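PDB 4P47: TRAP dicarboxylate transporter, DctP subunit from Ochrobactrum anthropi, which probably binds a small organic acid in the periplasm and delivers it to a TRAP-type membrane transporter. Local coordinates for residues F112-G117 with A329-V334. Residues are numbered along the deposited sequence; the frame is centred on the assembly and turned at random.
Sequences FLFNSG and AELKKV
The ring of F114 meets L331 obliquely: methyl CD2 of L331 lies 3.7 Å from F114 CE1 and 4.0 Å from F114 CD1, while one face of the same ring carries L113 CB above its centre. The ring thus leans on its own neighbour in sequence. The two methyls of L331 divide the work: L331 CD1 touches CD2 of L113 at 3.7 Å, and L331 CD2, besides meeting the ring, comes within 3.4 Å of the carbonyl oxygen L113 O. In L331, CG stands anti to the carbonyl carbon (chi1 -62°), and from there the two methyls reach L113 and F114 of the loop. No hydrogen bond links the two segments; the contact is small, made by side-chain carbons plus one methyl against a carbonyl oxygen, with all three touching residues buried. L113 O nevertheless receives a hydrogen bond from R335, just beyond 329-334, which ties the same loop to the same helix by a polar route. F114 also packs on A120 and V123 of helix 117-125. Here L331 of helix 321-336, the last helix of the chain, packs onto the buried start of the loop leading into helix 117-125, an interior join in the periplasmic solute-binding protein fold.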
ATOM      1  N   PHE A 112       9.510   4.589   6.152  1.00  8.14           N
ATOM      2  CA  PHE A 112      10.579   3.627   6.391  1.00  9.05           C
ATOM      3  C   PHE A 112      10.230   2.548   7.422  1.00  9.49           C
ATOM      4  O   PHE A 112      11.103   2.063   8.154  1.00 12.77           O
ATOM      5  CB  PHE A 112      11.881   4.350   6.793  1.00 10.70           C
ATOM      6  CG  PHE A 112      12.339   5.380   5.795  1.00  8.92           C
ATOM      7  CD1 PHE A 112      12.837   5.002   4.553  1.00  7.34           C
ATOM      8  CD2 PHE A 112      12.271   6.732   6.086  1.00 10.06           C
ATOM      9  CE1 PHE A 112      13.256   5.947   3.644  1.00  8.80           C
ATOM     10  CE2 PHE A 112      12.704   7.679   5.170  1.00  9.58           C
ATOM     11  CZ  PHE A 112      13.191   7.277   3.937  1.00  9.20           C
ATOM     12  N   LEU A 113       8.971   2.119   7.462  1.00 11.01           N
ATOM     13  CA  LEU A 113       8.567   1.058   8.399  1.00 10.43           C
ATOM     14  C   LEU A 113       9.224  -0.278   8.052  1.00 13.19           C
ATOM     15  O   LEU A 113       9.778  -0.942   8.928  1.00 12.34           O
ATOM     16  CB  LEU A 113       7.042   0.862   8.401  1.00 13.09           C
ATOM     17  CG  LEU A 113       6.217   2.100   8.764  1.00 14.21           C
ATOM     18  CD1 LEU A 113       4.728   1.775   8.766  1.00 16.74           C
ATOM     19  CD2 LEU A 113       6.611   2.695  10.117  1.00 16.15           C
ATOM     20  N   PHE A 114       9.140  -0.688   6.782  1.00 12.77           N
ATOM     21  CA  PHE A 114       9.538  -2.028   6.379  1.00 14.08           C
ATOM     22  C   PHE A 114      10.593  -1.998   5.296  1.00 13.76           C
ATOM     23  O   PHE A 114      10.563  -1.123   4.417  1.00 13.14           O
ATOM     24  CB  PHE A 114       8.324  -2.811   5.850  1.00 11.99           C
ATOM     25  CG  PHE A 114       7.096  -2.668   6.681  1.00 10.17           C
ATOM     26  CD1 PHE A 114       7.092  -3.055   8.011  1.00 12.15           C
ATOM     27  CD2 PHE A 114       5.916  -2.190   6.124  1.00 13.07           C
ATOM     28  CE1 PHE A 114       5.957  -2.921   8.776  1.00 12.55           C
ATOM     29  CE2 PHE A 114       4.775  -2.066   6.881  1.00 12.76           C
ATOM     30  CZ  PHE A 114       4.796  -2.436   8.220  1.00 14.13           C
ATOM     31  N   ASN A 115      11.492  -2.980   5.323  1.00 17.07           N
ATOM     32  CA  ASN A 115      12.523  -3.100   4.300  1.00 19.53           C
ATOM     33  C   ASN A 115      12.224  -4.212   3.283  1.00 15.27           C
ATOM     34  O   ASN A 115      12.904  -4.333   2.264  1.00 17.81           O
ATOM     35  CB  ASN A 115      13.897  -3.303   4.961  1.00 28.57           C
ATOM     36  CG  ASN A 115      14.310  -2.114   5.848  1.00 39.66           C
ATOM     37  OD1 ASN A 115      13.474  -1.300   6.252  1.00 42.58           O
ATOM     38  ND2 ASN A 115      15.606  -2.020   6.152  1.00 34.46           N
ATOM     39  N   SER A 116      11.186  -5.005   3.557  1.00 13.52           N
ATOM     40  CA  SER A 116      10.790  -6.104   2.694  1.00 11.72           C
ATOM     41  C   SER A 116       9.325  -6.465   2.897  1.00 10.25           C
ATOM     42  O   SER A 116       8.726  -6.159   3.938  1.00 12.00           O
ATOM     43  CB  SER A 116      11.624  -7.353   2.999  1.00 14.17           C
ATOM     44  OG  SER A 116      11.290  -7.885   4.267  1.00 15.85           O
ATOM     45  N   GLY A 117       8.781  -7.159   1.912  1.00 11.02           N
ATOM     46  CA  GLY A 117       7.418  -7.668   1.985  1.00 11.08           C
ATOM     47  C   GLY A 117       7.203  -8.596   3.165  1.00 10.43           C
ATOM     48  O   GLY A 117       6.160  -8.564   3.809  1.00 11.26           O
ATOM     49  N   ALA A 329       7.401  -1.147  18.739  1.00 17.55           N
ATOM     50  CA  ALA A 329       7.843  -2.422  19.313  1.00 20.87           C
ATOM     51  C   ALA A 329       7.915  -3.546  18.271  1.00 19.46           C
ATOM     52  O   ALA A 329       8.903  -4.302  18.197  1.00 19.76           O
ATOM     53  CB  ALA A 329       6.916  -2.819  20.465  1.00 23.97           C
ATOM     54  N   GLU A 330       6.869  -3.672  17.462  1.00 17.70           N
ATOM     55  CA  GLU A 330       6.854  -4.675  16.397  1.00 16.50           C
ATOM     56  C   GLU A 330       8.023  -4.441  15.422  1.00 22.29           C
ATOM     57  O   GLU A 330       8.648  -5.401  14.974  1.00 19.90           O
ATOM     58  CB  GLU A 330       5.507  -4.672  15.667  1.00 20.17           C
ATOM     59  CG  GLU A 330       4.292  -5.055  16.541  1.00 17.06           C
ATOM     60  CD  GLU A 330       4.254  -6.519  16.936  1.00 38.30           C
ATOM     61  OE1 GLU A 330       5.008  -7.313  16.334  1.00 47.86           O
ATOM     62  OE2 GLU A 330       3.462  -6.871  17.848  1.00 31.14           O
ATOM     63  N   LEU A 331       8.330  -3.182  15.108  1.00 16.24           N
ATOM     64  CA  LEU A 331       9.433  -2.864  14.198  1.00 14.73           C
ATOM     65  C   LEU A 331      10.808  -3.180  14.791  1.00 23.14           C
ATOM     66  O   LEU A 331      11.683  -3.669  14.078  1.00 18.75           O
ATOM     67  CB  LEU A 331       9.365  -1.396  13.761  1.00 15.75           C
ATOM     68  CG  LEU A 331       8.090  -1.056  12.979  1.00 15.24           C
ATOM     69  CD1 LEU A 331       8.018   0.434  12.727  1.00 17.39           C
ATOM     70  CD2 LEU A 331       8.028  -1.830  11.680  1.00 19.40           C
ATOM     71  N   LYS A 332      11.012  -2.907  16.077  1.00 20.47           N
ATOM     72  CA  LYS A 332      12.270  -3.293  16.716  1.00 27.27           C
ATOM     73  C   LYS A 332      12.463  -4.810  16.646  1.00 27.41           C
ATOM     74  O   LYS A 332      13.561  -5.298  16.342  1.00 30.01           O
ATOM     75  CB  LYS A 332      12.318  -2.812  18.168  1.00 29.74           C
ATOM     76  CG  LYS A 332      12.676  -1.348  18.323  1.00 37.94           C
ATOM     77  CD  LYS A 332      12.853  -0.960  19.785  1.00 47.82           C
ATOM     78  CE  LYS A 332      12.863   0.554  19.954  1.00 49.33           C
ATOM     79  NZ  LYS A 332      11.528   1.166  19.664  1.00 48.66           N
ATOM     80  N   LYS A 333      11.393  -5.552  16.905  1.00 24.03           N
ATOM     81  CA  LYS A 333      11.430  -7.006  16.830  1.00 27.64           C
ATOM     82  C   LYS A 333      11.824  -7.495  15.430  1.00 30.19           C
ATOM     83  O   LYS A 333      12.733  -8.314  15.273  1.00 27.60           O
ATOM     84  CB  LYS A 333      10.066  -7.601  17.223  1.00 25.40           C
ATOM     85  CG  LYS A 333      10.024  -9.124  17.130  1.00 25.63           C
ATOM     86  CD  LYS A 333       8.610  -9.660  17.263  1.00 33.96           C
ATOM     87  CE  LYS A 333       7.799  -9.398  16.007  1.00 34.01           C
ATOM     88  NZ  LYS A 333       6.679 -10.370  15.877  1.00 41.77           N
ATOM     89  N   VAL A 334      11.150  -7.002  14.402  1.00 21.65           N
ATOM     90  CA  VAL A 334      11.393  -7.546  13.074  1.00 27.63           C
ATOM     91  C   VAL A 334      12.760  -7.116  12.555  1.00 28.60           C
ATOM     92  O   VAL A 334      13.413  -7.859  11.820  1.00 24.21           O
ATOM     93  CB  VAL A 334      10.276  -7.185  12.064  1.00 32.68           C
ATOM     94  CG1 VAL A 334       8.926  -7.680  12.571  1.00 24.31           C
ATOM     95  CG2 VAL A 334      10.245  -5.691  11.784  1.00 35.87           C
TER